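Long-range contact in homoserine kinase (Cytophaga hutchinsonii, PDB 4P52), which probably phosphorylates the side-chain hydroxyl of L-homoserine at the expense of ATP, as a GHMP-family kinase of the threonine pathway: residues A[35-43]-A[247-257]. Sequence-based numbering, arbitrary orientation.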
# COMPACT_ATOMS: atom_id res chain seq x y z
N VAL A 35 -13.00 12.95 2.48
CA VAL A 35 -12.61 12.56 1.14
C VAL A 35 -12.17 11.09 1.11
O VAL A 35 -11.13 10.72 1.67
CB VAL A 35 -11.47 13.45 0.61
CG1 VAL A 35 -10.99 12.95 -0.75
CG2 VAL A 35 -11.93 14.90 0.55
N ALA A 36 -12.95 10.24 0.44
CA ALA A 36 -12.58 8.83 0.31
C ALA A 36 -11.85 8.51 -1.02
O ALA A 36 -11.84 9.33 -1.95
CB ALA A 36 -13.79 7.95 0.51
N ASN A 37 -11.22 7.32 -1.05
CA ASN A 37 -10.40 6.85 -2.17
C ASN A 37 -9.06 7.55 -2.32
O ASN A 37 -8.02 6.88 -2.45
CB ASN A 37 -11.22 6.79 -3.45
CG ASN A 37 -12.51 6.00 -3.24
OD1 ASN A 37 -12.56 5.06 -2.43
ND2 ASN A 37 -13.57 6.40 -3.91
N VAL A 38 -9.04 8.87 -2.23
CA VAL A 38 -7.74 9.58 -2.23
C VAL A 38 -6.85 9.07 -3.39
O VAL A 38 -5.74 8.59 -3.18
CB VAL A 38 -7.02 9.47 -0.85
CG1 VAL A 38 -5.80 10.39 -0.78
CG2 VAL A 38 -7.97 9.76 0.31
N SER A 39 -7.38 9.15 -4.61
CA SER A 39 -6.64 8.65 -5.77
C SER A 39 -6.54 7.11 -5.83
O SER A 39 -7.52 6.41 -6.13
CB SER A 39 -5.24 9.29 -5.84
OG SER A 39 -4.69 9.09 -7.11
N CYS A 40 -5.36 6.58 -5.55
CA CYS A 40 -5.13 5.17 -5.85
C CYS A 40 -5.73 4.23 -4.79
O CYS A 40 -5.93 3.06 -5.06
CB CYS A 40 -3.64 4.90 -6.02
SG CYS A 40 -2.71 5.41 -4.56
N GLY A 41 -6.06 4.76 -3.62
CA GLY A 41 -6.51 3.94 -2.52
C GLY A 41 -8.01 3.70 -2.48
O GLY A 41 -8.64 3.83 -1.41
N PHE A 42 -8.58 3.31 -3.62
CA PHE A 42 -10.01 3.02 -3.71
C PHE A 42 -10.50 2.09 -2.59
O PHE A 42 -9.96 0.99 -2.40
CB PHE A 42 -10.33 2.42 -5.08
CG PHE A 42 -11.79 2.13 -5.27
CD1 PHE A 42 -12.71 3.19 -5.41
CD2 PHE A 42 -12.27 0.82 -5.28
CE1 PHE A 42 -14.07 2.91 -5.56
CE2 PHE A 42 -13.63 0.54 -5.45
CZ PHE A 42 -14.53 1.59 -5.59
N ASP A 43 -11.51 2.55 -1.85
CA ASP A 43 -12.15 1.81 -0.73
C ASP A 43 -11.30 1.66 0.52
O ASP A 43 -11.74 1.03 1.48
CB ASP A 43 -12.62 0.41 -1.15
CG ASP A 43 -14.01 0.39 -1.78
OD1 ASP A 43 -14.68 1.45 -1.87
OD2 ASP A 43 -14.42 -0.72 -2.22
N SER A 247 2.77 8.94 -6.59
CA SER A 247 1.87 7.88 -6.15
C SER A 247 0.38 8.13 -6.37
O SER A 247 -0.42 7.19 -6.32
CB SER A 247 2.08 7.57 -4.68
OG SER A 247 3.35 6.95 -4.56
N MSE A 248 -0.01 9.38 -6.62
CA MSE A 248 -1.41 9.66 -6.83
C MSE A 248 -1.82 9.50 -8.26
O MSE A 248 -2.22 10.47 -8.90
CB MSE A 248 -1.62 11.07 -6.40
CG MSE A 248 -1.89 10.98 -4.92
SE MSE A 248 -2.04 12.87 -4.39
CE MSE A 248 -3.97 13.01 -4.83
N GLN A 249 -1.71 8.28 -8.76
CA GLN A 249 -2.16 7.88 -10.09
C GLN A 249 -3.19 6.80 -9.86
O GLN A 249 -2.95 5.85 -9.09
CB GLN A 249 -1.04 7.30 -10.96
CG GLN A 249 0.21 8.14 -11.18
CD GLN A 249 -0.09 9.58 -11.56
OE1 GLN A 249 -1.02 9.85 -12.32
NE2 GLN A 249 0.68 10.52 -11.01
N ASP A 250 -4.34 6.93 -10.51
CA ASP A 250 -5.37 5.92 -10.38
C ASP A 250 -5.65 5.41 -11.77
O ASP A 250 -6.16 6.14 -12.60
CB ASP A 250 -6.61 6.51 -9.73
CG ASP A 250 -7.79 5.53 -9.69
OD1 ASP A 250 -7.64 4.30 -10.00
OD2 ASP A 250 -8.90 6.02 -9.36
N HIS A 251 -5.30 4.17 -12.03
CA HIS A 251 -5.46 3.64 -13.38
C HIS A 251 -6.71 2.77 -13.58
O HIS A 251 -6.95 2.26 -14.67
CB HIS A 251 -4.17 2.92 -13.81
CG HIS A 251 -3.04 3.85 -14.09
ND1 HIS A 251 -3.21 5.07 -14.73
CD2 HIS A 251 -1.72 3.76 -13.81
CE1 HIS A 251 -2.05 5.68 -14.83
NE2 HIS A 251 -1.12 4.91 -14.28
N ILE A 252 -7.52 2.63 -12.55
CA ILE A 252 -8.65 1.73 -12.60
C ILE A 252 -9.99 2.45 -12.47
O ILE A 252 -10.84 2.33 -13.36
CB ILE A 252 -8.53 0.61 -11.55
CG1 ILE A 252 -7.40 -0.33 -11.95
CG2 ILE A 252 -9.83 -0.15 -11.38
CD1 ILE A 252 -6.68 -0.94 -10.78
N VAL A 253 -10.16 3.19 -11.38
CA VAL A 253 -11.46 3.73 -10.99
C VAL A 253 -11.73 5.06 -11.68
O VAL A 253 -12.72 5.20 -12.38
CB VAL A 253 -11.58 3.87 -9.45
CG1 VAL A 253 -12.87 4.58 -9.06
CG2 VAL A 253 -11.55 2.51 -8.80
N GLU A 254 -10.85 6.03 -11.48
CA GLU A 254 -11.00 7.34 -12.11
C GLU A 254 -11.23 7.28 -13.64
O GLU A 254 -12.17 7.90 -14.12
CB GLU A 254 -9.82 8.23 -11.77
CG GLU A 254 -9.90 9.63 -12.33
CD GLU A 254 -8.51 10.23 -12.54
OE1 GLU A 254 -7.88 10.65 -11.53
OE2 GLU A 254 -8.05 10.26 -13.71
N PRO A 255 -10.41 6.52 -14.41
CA PRO A 255 -10.73 6.46 -15.85
C PRO A 255 -12.15 5.91 -16.15
O PRO A 255 -12.76 6.34 -17.11
CB PRO A 255 -9.67 5.50 -16.44
CG PRO A 255 -8.68 5.25 -15.35
CD PRO A 255 -9.28 5.64 -14.04
N ALA A 256 -12.66 5.00 -15.32
CA ALA A 256 -14.03 4.51 -15.47
C ALA A 256 -15.09 5.55 -15.07
O ALA A 256 -16.07 5.73 -15.80
CB ALA A 256 -14.24 3.20 -14.73
N ARG A 257 -14.91 6.23 -13.94
CA ARG A 257 -15.91 7.18 -13.43
C ARG A 257 -15.87 8.58 -14.03
O ARG A 257 -16.86 9.30 -14.02
CB ARG A 257 -15.75 7.33 -11.95
CG ARG A 257 -16.35 6.19 -11.19
CD ARG A 257 -16.18 6.42 -9.71
NE ARG A 257 -16.99 5.44 -9.01
CZ ARG A 257 -16.85 5.13 -7.74
NH1 ARG A 257 -15.92 5.71 -6.99
NH2 ARG A 257 -17.66 4.23 -7.23
O HOH W 1 -16.53 5.16 -4.16
O HOH W 2 -4.91 11.36 -8.77
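Phe-42 and Val-253 form the apolar part of this joint between the 35-43 loop and segment 247-257, which links two helices, a worked example of a loop packed against an aspartate-capped helix start. Val-253 CG2 sits over one face of the phenyl ring, a CH-pi contact 3.8 Å from the centroid of Phe-42. Phe-42 CG lies opposite the backbone N (chi1 -178°), which carries CE1 to 3.6 Å from Arg-257 NH1, at the ring edge. Ser-39 lays its hydroxymethyl alongside the backbone and CB of Met-248, a selenomethionine here, while Cys-40 CB packs near Gln-249 O.

Water carries the polar link. One molecule accepts from both Asn-37 ND2 and Arg-257 NH1, and Arg-257 NE bonds Ala-209 O; the amide's OD1 takes a nearly straight bond from Asp-43 N (2.8 Å), which helps fix its rotation. A second water joins Ser-39 OG to Met-248 O.

Asp-250, beside Ser-39 O, caps the helix: OD1 accepts from Ile-252 N and Val-253 N on one face of the carboxylate, and OD2 from Glu-254 N.

Around this joint, the loop leaving strand 26-36 meets the GHMP kinase C-terminal region, touching helix 219-237 through Cys-40; strand 288-292 backs Met-248, and Trp-226 of the second subunit hydrogen-bonds Phe-42 O.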